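Local coordinates for soluble lytic murein transglycosylase (Escherichia coli, PDB 1QSA), which cleaves the glycosidic bonds between N-acetylmuramic acid and N-acetylglucosamine in peptidoglycan, forming a 1,6-anhydro bond in the N-acetylmuramic acid residue, at residues A[531-536]-A[550-555]; A[539-544]-A[557-562]; A[545-550]-A[561-566]. All blocks are in the same frame, centred on the assembly; numbering follows the deposited sequence.

Contact 1. Residues A[531-536]-A[550-555]; sequences TSYLQY and AAYNAG
Apolar contact comes first, and all of it runs through one side of the Y552 ring. CD1 of L534 comes within 3.7 Å of CD2 of Y552, the two side chains crossing at about a right angle. CD2 of Y533 sits 3.8 Å from the same Y552 CD2 and about as far from CE2. The two tyrosine rings meet obliquely, with centroids 5.9 Å apart and planes at 54°. Y552 CD2 lies at the edge of the Y533 ring, near its plane. The ring of Y552 swings toward helix 523-540 because CG lies anti to the backbone N (chi1 -165°). I474 and E478 of helix 468-479 also touch it.

Polar contact is indirect. One water bridges the segments: it lies 2.8 Å from OH of Y533 and donates to O of A551 at 3.0 Å. The hydroxyl of Y552 is held outside the pair, by a hydrogen bond to O of M495.

Backbone bonds finish the helix. G555 N reaches A551 O at 2.7 Å, and G555 then leaves helical angles with positive phi and stands as N-cap of the next helix.

The backbone O of Y552 is hydrogen-bonded to a glycerol, probably from the crystallisation liquor. The nearest side-chain atoms of Y552 and E478 are about 3 Å apart. This is consistent with the active-site cleft of a lysozyme-like Slt domain, where E478 is the predicted catalytic residue.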
loop_
_atom_site.group_PDB
_atom_site.type_symbol
_atom_site.label_atom_id
_atom_site.label_comp_id
_atom_site.label_asym_id
_atom_site.label_seq_id
_atom_site.Cartn_x
_atom_site.Cartn_y
_atom_site.Cartn_z
ATOM N N THR A 531 0.819 7.781 -21.431
ATOM C CA THR A 531 -0.387 8.065 -22.233
ATOM C C THR A 531 -0.444 7.131 -23.449
ATOM O O THR A 531 -1.515 6.758 -23.908
ATOM C CB THR A 531 -0.482 9.534 -22.727
ATOM O OG1 THR A 531 0.675 9.885 -23.505
ATOM C CG2 THR A 531 -0.668 10.498 -21.553
ATOM N N SER A 532 0.718 6.760 -23.968
ATOM C CA SER A 532 0.784 5.832 -25.092
ATOM C C SER A 532 0.252 4.446 -24.684
ATOM O O SER A 532 -0.636 3.911 -25.345
ATOM C CB SER A 532 2.200 5.728 -25.656
ATOM O OG SER A 532 2.514 6.900 -26.390
ATOM N N TYR A 533 0.710 3.910 -23.551
ATOM C CA TYR A 533 0.212 2.595 -23.128
ATOM C C TYR A 533 -1.277 2.666 -22.778
ATOM O O TYR A 533 -2.059 1.775 -23.138
ATOM C CB TYR A 533 1.008 2.052 -21.942
ATOM C CG TYR A 533 0.650 0.606 -21.631
ATOM C CD1 TYR A 533 0.929 -0.411 -22.550
ATOM C CD2 TYR A 533 -0.060 0.276 -20.476
ATOM C CE1 TYR A 533 0.490 -1.727 -22.329
ATOM C CE2 TYR A 533 -0.501 -1.043 -20.246
ATOM C CZ TYR A 533 -0.228 -2.026 -21.178
ATOM O OH TYR A 533 -0.731 -3.303 -20.992
ATOM N N LEU A 534 -1.677 3.746 -22.105
ATOM C CA LEU A 534 -3.081 3.920 -21.720
ATOM C C LEU A 534 -3.965 3.979 -22.968
ATOM O O LEU A 534 -5.019 3.339 -23.020
ATOM C CB LEU A 534 -3.228 5.187 -20.875
ATOM C CG LEU A 534 -4.604 5.425 -20.227
ATOM C CD1 LEU A 534 -4.976 4.270 -19.295
ATOM C CD2 LEU A 534 -4.592 6.754 -19.482
ATOM N N GLN A 535 -3.502 4.689 -23.998
ATOM C CA GLN A 535 -4.242 4.779 -25.261
ATOM C C GLN A 535 -4.328 3.388 -25.914
ATOM O O GLN A 535 -5.363 3.014 -26.467
ATOM C CB GLN A 535 -3.547 5.774 -26.209
ATOM C CG GLN A 535 -4.033 5.727 -27.665
ATOM C CD GLN A 535 -5.509 6.020 -27.848
ATOM O OE1 GLN A 535 -6.107 6.807 -27.114
ATOM N NE2 GLN A 535 -6.099 5.403 -28.863
ATOM N N TYR A 536 -3.253 2.607 -25.801
ATOM C CA TYR A 536 -3.222 1.259 -26.358
ATOM C C TYR A 536 -4.318 0.381 -25.739
ATOM O O TYR A 536 -5.116 -0.207 -26.471
ATOM C CB TYR A 536 -1.838 0.622 -26.156
ATOM C CG TYR A 536 -1.794 -0.878 -26.403
ATOM C CD1 TYR A 536 -2.069 -1.420 -27.657
ATOM C CD2 TYR A 536 -1.494 -1.753 -25.363
ATOM C CE1 TYR A 536 -2.042 -2.818 -27.863
ATOM C CE2 TYR A 536 -1.468 -3.130 -25.560
ATOM C CZ TYR A 536 -1.737 -3.653 -26.801
ATOM O OH TYR A 536 -1.671 -5.020 -26.971
ATOM N N ALA A 550 -8.900 -1.182 -15.724
ATOM C CA ALA A 550 -8.632 -2.521 -15.225
ATOM C C ALA A 550 -7.411 -3.133 -15.918
ATOM O O ALA A 550 -6.576 -3.759 -15.258
ATOM C CB ALA A 550 -9.861 -3.409 -15.409
ATOM N N ALA A 551 -7.291 -2.918 -17.225
ATOM C CA ALA A 551 -6.163 -3.446 -18.002
ATOM C C ALA A 551 -4.846 -2.755 -17.608
ATOM O O ALA A 551 -3.802 -3.402 -17.533
ATOM C CB ALA A 551 -6.422 -3.297 -19.514
ATOM N N TYR A 552 -4.894 -1.459 -17.304
ATOM C CA TYR A 552 -3.682 -0.737 -16.916
ATOM C C TYR A 552 -3.152 -1.286 -15.590
ATOM O O TYR A 552 -1.953 -1.493 -15.429
ATOM C CB TYR A 552 -3.967 0.768 -16.801
ATOM C CG TYR A 552 -2.724 1.644 -16.764
ATOM C CD1 TYR A 552 -2.075 1.924 -15.552
ATOM C CD2 TYR A 552 -2.190 2.172 -17.942
ATOM C CE1 TYR A 552 -0.914 2.709 -15.516
ATOM C CE2 TYR A 552 -1.027 2.957 -17.922
ATOM C CZ TYR A 552 -0.396 3.217 -16.703
ATOM O OH TYR A 552 0.768 3.958 -16.686
ATOM N N ASN A 553 -4.056 -1.613 -14.677
ATOM C CA ASN A 553 -3.672 -2.134 -13.358
ATOM C C ASN A 553 -3.349 -3.642 -13.317
ATOM O O ASN A 553 -2.346 -4.048 -12.720
ATOM C CB ASN A 553 -4.777 -1.805 -12.337
ATOM C CG ASN A 553 -4.452 -2.294 -10.928
ATOM O OD1 ASN A 553 -5.036 -3.252 -10.454
ATOM N ND2 ASN A 553 -3.513 -1.630 -10.263
ATOM N N ALA A 554 -4.177 -4.447 -13.981
ATOM C CA ALA A 554 -4.049 -5.903 -13.962
ATOM C C ALA A 554 -3.585 -6.587 -15.241
ATOM O O ALA A 554 -3.332 -7.797 -15.234
ATOM C CB ALA A 554 -5.380 -6.524 -13.501
ATOM N N GLY A 555 -3.470 -5.836 -16.328
ATOM C CA GLY A 555 -3.036 -6.419 -17.594
ATOM C C GLY A 555 -4.218 -6.786 -18.482
ATOM O O GLY A 555 -5.260 -7.218 -17.989
HETATM O O HOH W 1 -0.954 -3.701 -18.242
#

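Contact 2. Residues A[539-544]-A[557-562]; sequences QQFGNN and GRVRTW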
loop_
_atom_site.group_PDB
_atom_site.type_symbol
_atom_site.label_atom_id
_atom_site.label_comp_id
_atom_site.label_asym_id
_atom_site.label_seq_id
_atom_site.Cartn_x
_atom_site.Cartn_y
_atom_site.Cartn_z
ATOM N N GLN A 539 -8.027 1.778 -26.741
ATOM C CA GLN A 539 -8.540 1.403 -28.054
ATOM C C GLN A 539 -8.755 -0.106 -28.161
ATOM O O GLN A 539 -9.714 -0.550 -28.777
ATOM C CB GLN A 539 -7.610 1.914 -29.173
ATOM C CG GLN A 539 -6.205 1.302 -29.208
ATOM C CD GLN A 539 -6.159 -0.075 -29.870
ATOM O OE1 GLN A 539 -6.845 -0.321 -30.860
ATOM N NE2 GLN A 539 -5.349 -0.975 -29.316
ATOM N N GLN A 540 -7.898 -0.880 -27.497
ATOM C CA GLN A 540 -7.996 -2.334 -27.537
ATOM C C GLN A 540 -9.335 -2.829 -26.982
ATOM O O GLN A 540 -9.921 -3.785 -27.503
ATOM C CB GLN A 540 -6.836 -2.991 -26.798
ATOM C CG GLN A 540 -6.758 -4.489 -27.061
ATOM C CD GLN A 540 -5.455 -5.093 -26.607
ATOM O OE1 GLN A 540 -5.312 -5.509 -25.456
ATOM N NE2 GLN A 540 -4.486 -5.148 -27.515
ATOM N N PHE A 541 -9.834 -2.147 -25.955
ATOM C CA PHE A 541 -11.103 -2.520 -25.347
ATOM C C PHE A 541 -12.295 -1.635 -25.715
ATOM O O PHE A 541 -13.225 -1.476 -24.925
ATOM C CB PHE A 541 -10.955 -2.642 -23.828
ATOM C CG PHE A 541 -10.126 -3.825 -23.397
ATOM C CD1 PHE A 541 -10.686 -5.093 -23.315
ATOM C CD2 PHE A 541 -8.776 -3.674 -23.103
ATOM C CE1 PHE A 541 -9.908 -6.198 -22.950
ATOM C CE2 PHE A 541 -7.995 -4.765 -22.738
ATOM C CZ PHE A 541 -8.561 -6.030 -22.663
ATOM N N GLY A 542 -12.254 -1.035 -26.902
ATOM C CA GLY A 542 -13.384 -0.236 -27.358
ATOM C C GLY A 542 -13.664 1.104 -26.708
ATOM O O GLY A 542 -14.830 1.502 -26.570
ATOM N N ASN A 543 -12.607 1.795 -26.293
ATOM C CA ASN A 543 -12.734 3.125 -25.703
ATOM C C ASN A 543 -13.627 3.133 -24.463
ATOM O O ASN A 543 -14.383 4.078 -24.225
ATOM C CB ASN A 543 -13.255 4.123 -26.754
ATOM C CG ASN A 543 -12.227 4.434 -27.842
ATOM O OD1 ASN A 543 -11.234 3.720 -28.012
ATOM N ND2 ASN A 543 -12.476 5.504 -28.594
ATOM N N ASN A 544 -13.447 2.117 -23.628
ATOM C CA ASN A 544 -14.220 1.975 -22.396
ATOM C C ASN A 544 -13.261 2.111 -21.211
ATOM O O ASN A 544 -12.334 1.321 -21.075
ATOM C CB ASN A 544 -14.907 0.604 -22.412
ATOM C CG ASN A 544 -15.744 0.357 -21.178
ATOM O OD1 ASN A 544 -15.217 0.313 -20.063
ATOM N ND2 ASN A 544 -17.054 0.166 -21.369
ATOM N N GLY A 557 -4.802 -9.350 -20.351
ATOM C CA GLY A 557 -5.183 -10.751 -20.237
ATOM C C GLY A 557 -6.241 -11.012 -19.182
ATOM O O GLY A 557 -7.227 -11.721 -19.429
ATOM N N ARG A 558 -6.042 -10.416 -18.010
ATOM C CA ARG A 558 -6.983 -10.548 -16.893
ATOM C C ARG A 558 -8.331 -9.967 -17.271
ATOM O O ARG A 558 -9.358 -10.568 -16.972
ATOM C CB ARG A 558 -6.455 -9.845 -15.636
ATOM C CG ARG A 558 -5.503 -10.687 -14.826
ATOM C CD ARG A 558 -6.215 -11.911 -14.235
ATOM N NE ARG A 558 -5.238 -12.872 -13.731
ATOM C CZ ARG A 558 -5.528 -14.096 -13.299
ATOM N NH1 ARG A 558 -6.787 -14.520 -13.266
ATOM N NH2 ARG A 558 -4.550 -14.888 -12.874
ATOM N N VAL A 559 -8.332 -8.811 -17.938
ATOM C CA VAL A 559 -9.590 -8.190 -18.340
ATOM C C VAL A 559 -10.324 -9.097 -19.335
ATOM O O VAL A 559 -11.538 -9.269 -19.223
ATOM C CB VAL A 559 -9.386 -6.767 -18.912
ATOM C CG1 VAL A 559 -10.721 -6.174 -19.361
ATOM C CG2 VAL A 559 -8.742 -5.865 -17.864
ATOM N N ARG A 560 -9.597 -9.716 -20.272
ATOM C CA ARG A 560 -10.231 -10.640 -21.224
ATOM C C ARG A 560 -10.906 -11.795 -20.475
ATOM O O ARG A 560 -12.041 -12.167 -20.778
ATOM C CB ARG A 560 -9.195 -11.192 -22.203
ATOM C CG ARG A 560 -8.727 -10.176 -23.229
ATOM C CD ARG A 560 -7.895 -10.841 -24.323
ATOM N NE ARG A 560 -6.559 -11.250 -23.880
ATOM C CZ ARG A 560 -5.477 -10.468 -23.940
ATOM N NH1 ARG A 560 -5.574 -9.222 -24.364
ATOM N NH2 ARG A 560 -4.305 -10.918 -23.529
ATOM N N THR A 561 -10.199 -12.358 -19.499
ATOM C CA THR A 561 -10.739 -13.443 -18.674
ATOM C C THR A 561 -12.012 -12.999 -17.942
ATOM O O THR A 561 -13.033 -13.687 -17.959
ATOM C CB THR A 561 -9.685 -13.924 -17.654
ATOM O OG1 THR A 561 -8.597 -14.520 -18.369
ATOM C CG2 THR A 561 -10.266 -14.946 -16.684
ATOM N N TRP A 562 -11.956 -11.839 -17.298
ATOM C CA TRP A 562 -13.117 -11.328 -16.591
ATOM C C TRP A 562 -14.324 -11.119 -17.507
ATOM O O TRP A 562 -15.455 -11.459 -17.145
ATOM C CB TRP A 562 -12.741 -10.032 -15.876
ATOM C CG TRP A 562 -11.713 -10.264 -14.803
ATOM C CD1 TRP A 562 -11.391 -11.462 -14.213
ATOM C CD2 TRP A 562 -10.856 -9.278 -14.209
ATOM N NE1 TRP A 562 -10.387 -11.278 -13.287
ATOM C CE2 TRP A 562 -10.034 -9.951 -13.269
ATOM C CE3 TRP A 562 -10.694 -7.890 -14.379
ATOM C CZ2 TRP A 562 -9.064 -9.285 -12.505
ATOM C CZ3 TRP A 562 -9.722 -7.226 -13.608
ATOM C CH2 TRP A 562 -8.925 -7.931 -12.686
HETATM O O HOH W 2 -3.167 -7.688 -25.245
HETATM O O HOH W 3 -7.306 -7.803 -25.664
#
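F541 and V559 form the apolar centre of this contact. CG1 of V559 lies over one face of the F541 ring, 4.1 Å from the ring centroid and 28° off the ring normal, a CH-pi contact. Its closest ring atom is CE1 of F541, at 3.7 Å. CB of V559 comes nearest to CZ. In the R560 conformer given, CG of R560 approaches the edge of the same ring, near its plane, 4.2 Å from F541 CE1. V559 presents this methyl because CG1 is anti to its backbone N (chi1 178°), beside the carbonyl carbon.

Next to the ring is a polar bridge, less certain because Q540 and R560 each have a second conformer. In the conformers given, OE1 of Q540 and NH1 of R560 are 3.9 Å apart, with the amide and guanidinium planes turned 61° from each other. Two waters span the gap, each accepting from R560 NH1 and donating to Q540 OE1. One lies 3.0 Å from R560 NH1 and 3.1 Å from Q540 OE1. The second water's bond to OE1 is weak.

F541 is where helix 523-540 stops. The stop is a Schellman motif with G542, at positive phi, as its C-prime residue: G542 N bonds to Q539 O, and N543 N to Y538 O.

Further out, F541 also touches F547 and A551 of helix 545-554 and P556 of helix 556-566. Lacking the ring, an alanine here is likely to leave V559 CG1 without its aromatic surface and to open a gap beside R560 CG. V559 touches A550 and A551. N544 is the N-cap of helix 545-554. Its OD1 accepts from F547 N, and its ND2 bonds to the hydroxyl of Y618.

Contact 3. Residues A[545-550]-A[561-566]; sequences RIFSSA and TWLGNS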
loop_
_atom_site.group_PDB
_atom_site.type_symbol
_atom_site.label_atom_id
_atom_site.label_comp_id
_atom_site.label_asym_id
_atom_site.label_seq_id
_atom_site.Cartn_x
_atom_site.Cartn_y
_atom_site.Cartn_z
ATOM N N ARG A 545 -13.489 3.119 -20.372
ATOM C CA ARG A 545 -12.611 3.403 -19.238
ATOM C C ARG A 545 -12.608 2.350 -18.139
ATOM O O ARG A 545 -11.643 2.244 -17.382
ATOM C CB ARG A 545 -12.882 4.798 -18.679
ATOM C CG ARG A 545 -12.542 5.916 -19.685
ATOM C CD ARG A 545 -13.053 7.263 -19.173
ATOM N NE ARG A 545 -14.461 7.112 -18.808
ATOM C CZ ARG A 545 -14.984 7.454 -17.633
ATOM N NH1 ARG A 545 -14.254 8.091 -16.720
ATOM N NH2 ARG A 545 -16.272 7.209 -17.397
ATOM N N ILE A 546 -13.671 1.558 -18.044
ATOM C CA ILE A 546 -13.676 0.504 -17.031
ATOM C C ILE A 546 -12.629 -0.529 -17.455
ATOM O O ILE A 546 -11.772 -0.923 -16.659
ATOM C CB ILE A 546 -15.080 -0.164 -16.909
ATOM C CG1 ILE A 546 -16.072 0.841 -16.305
ATOM C CG2 ILE A 546 -15.000 -1.442 -16.057
ATOM C CD1 ILE A 546 -17.532 0.360 -16.313
ATOM N N PHE A 547 -12.694 -0.935 -18.725
ATOM C CA PHE A 547 -11.750 -1.922 -19.259
ATOM C C PHE A 547 -10.313 -1.415 -19.311
ATOM O O PHE A 547 -9.394 -2.126 -18.900
ATOM C CB PHE A 547 -12.170 -2.386 -20.662
ATOM C CG PHE A 547 -13.562 -2.967 -20.735
ATOM C CD1 PHE A 547 -14.141 -3.563 -19.628
ATOM C CD2 PHE A 547 -14.293 -2.903 -21.929
ATOM C CE1 PHE A 547 -15.427 -4.093 -19.694
ATOM C CE2 PHE A 547 -15.583 -3.430 -22.008
ATOM C CZ PHE A 547 -16.150 -4.027 -20.889
ATOM N N SER A 548 -10.103 -0.181 -19.772
ATOM C CA SER A 548 -8.741 0.331 -19.860
ATOM C C SER A 548 -8.104 0.535 -18.494
ATOM O O SER A 548 -6.911 0.298 -18.329
ATOM C CB SER A 548 -8.663 1.623 -20.688
ATOM O OG SER A 548 -9.533 2.604 -20.169
ATOM N N SER A 549 -8.903 0.949 -17.509
ATOM C CA SER A 549 -8.373 1.151 -16.168
ATOM C C SER A 549 -8.009 -0.206 -15.573
ATOM O O SER A 549 -6.949 -0.365 -14.997
ATOM C CB SER A 549 -9.382 1.891 -15.276
ATOM O OG SER A 549 -9.657 3.189 -15.805
ATOM N N ALA A 550 -8.900 -1.182 -15.724
ATOM C CA ALA A 550 -8.632 -2.521 -15.225
ATOM C C ALA A 550 -7.411 -3.133 -15.918
ATOM O O ALA A 550 -6.576 -3.759 -15.258
ATOM C CB ALA A 550 -9.861 -3.409 -15.409
ATOM N N THR A 561 -10.199 -12.358 -19.499
ATOM C CA THR A 561 -10.739 -13.443 -18.674
ATOM C C THR A 561 -12.012 -12.999 -17.942
ATOM O O THR A 561 -13.033 -13.687 -17.959
ATOM C CB THR A 561 -9.685 -13.924 -17.654
ATOM O OG1 THR A 561 -8.597 -14.520 -18.369
ATOM C CG2 THR A 561 -10.266 -14.946 -16.684
ATOM N N TRP A 562 -11.956 -11.839 -17.298
ATOM C CA TRP A 562 -13.117 -11.328 -16.591
ATOM C C TRP A 562 -14.324 -11.119 -17.507
ATOM O O TRP A 562 -15.455 -11.459 -17.145
ATOM C CB TRP A 562 -12.741 -10.032 -15.876
ATOM C CG TRP A 562 -11.713 -10.264 -14.803
ATOM C CD1 TRP A 562 -11.391 -11.462 -14.213
ATOM C CD2 TRP A 562 -10.856 -9.278 -14.209
ATOM N NE1 TRP A 562 -10.387 -11.278 -13.287
ATOM C CE2 TRP A 562 -10.034 -9.951 -13.269
ATOM C CE3 TRP A 562 -10.694 -7.890 -14.379
ATOM C CZ2 TRP A 562 -9.064 -9.285 -12.505
ATOM C CZ3 TRP A 562 -9.722 -7.226 -13.608
ATOM C CH2 TRP A 562 -8.925 -7.931 -12.686
ATOM N N LEU A 563 -14.073 -10.619 -18.717
ATOM C CA LEU A 563 -15.158 -10.402 -19.669
ATOM C C LEU A 563 -15.726 -11.731 -20.166
ATOM O O LEU A 563 -16.924 -11.844 -20.421
ATOM C CB LEU A 563 -14.693 -9.515 -20.827
ATOM C CG LEU A 563 -14.702 -8.020 -20.487
ATOM C CD1 LEU A 563 -13.941 -7.216 -21.551
ATOM C CD2 LEU A 563 -16.159 -7.552 -20.367
ATOM N N GLY A 564 -14.865 -12.748 -20.235
ATOM C CA GLY A 564 -15.303 -14.075 -20.650
ATOM C C GLY A 564 -16.183 -14.691 -19.566
ATOM O O GLY A 564 -17.096 -15.469 -19.865
ATOM N N ASN A 565 -15.937 -14.301 -18.317
ATOM C CA ASN A 565 -16.699 -14.793 -17.166
ATOM C C ASN A 565 -18.110 -14.198 -17.107
ATOM O O ASN A 565 -19.084 -14.934 -16.983
ATOM C CB ASN A 565 -15.967 -14.482 -15.851
ATOM C CG ASN A 565 -14.666 -15.264 -15.679
ATOM O OD1 ASN A 565 -14.412 -16.249 -16.374
ATOM N ND2 ASN A 565 -13.845 -14.834 -14.717
ATOM N N SER A 566 -18.223 -12.873 -17.204
ATOM C CA SER A 566 -19.523 -12.206 -17.161
ATOM C C SER A 566 -20.290 -12.536 -18.448
ATOM O O SER A 566 -21.513 -12.689 -18.429
ATOM C CB SER A 566 -19.350 -10.689 -16.958
ATOM O OG SER A 566 -18.309 -10.170 -17.771
#
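The F547 ring carries L563 on one face. CD1 of L563 sits over the ring centre, 3.9 Å from the centroid and only 10° off the normal, a CH-pi contact. The second methyl, CD2, lies 3.6 Å from F547 CZ and equally near CE1, toward that end of the ring. The other flat group, the indole of W562, is met at its edge: CB of A550 lies near the ring plane, 4.2 Å from W562 CZ3.

This is helix-to-helix packing between helices 545-554 and 556-566 of the lysozyme-like Slt domain, and the contact is buried. The side chains of F547 and L563 cross at about a right angle. L563 has CG anti to its carbonyl carbon and beside the backbone N (chi1 -81°), which carries both methyls to the phenyl ring. A550 has just a methyl to offer, and it points toward helix 556-566.

Other helices and loops add to the packing. F575 of helix 572-578 touches L563, while F541 and R616 touch F547. W562 packs against P580 and T584 and makes an edge-to-face pair with F581.

R545 links the start of helix 545-554 to D595 of helix 582-601 and E613 of helix 611-615 by salt bridges. The carbonyl oxygen of R545 takes two donors, the backbone N and the hydroxyl of S549. S549 OG is 2.7 Å from R545 O and a little out of the carbonyl plane, with an angle of 155° at the oxygen.

In the fold
The segments come from three successive helices, 523-540, 545-554 and 556-566, and the turn 541-544 that follows the first. From the N terminus, 531-536 comes first and contact 1 closes its loop at 550-555. Segment 539-544 starts inside that loop, and contact 2 closes beyond it at 557-562, so the two cross. Contact 3 opens at 545-550, inside the loop of contact 2, and runs into the closing segment of contact 1 at A550, which they share. It closes last at 561-566. It crosses contact 1 and ends on the same stretch as contact 2, sharing T561 and W562. Contacts 2 and 3 lie closest, with centres about 5 Å apart. Each contact joins a different pair of these three neighbouring elements of the Slt domain.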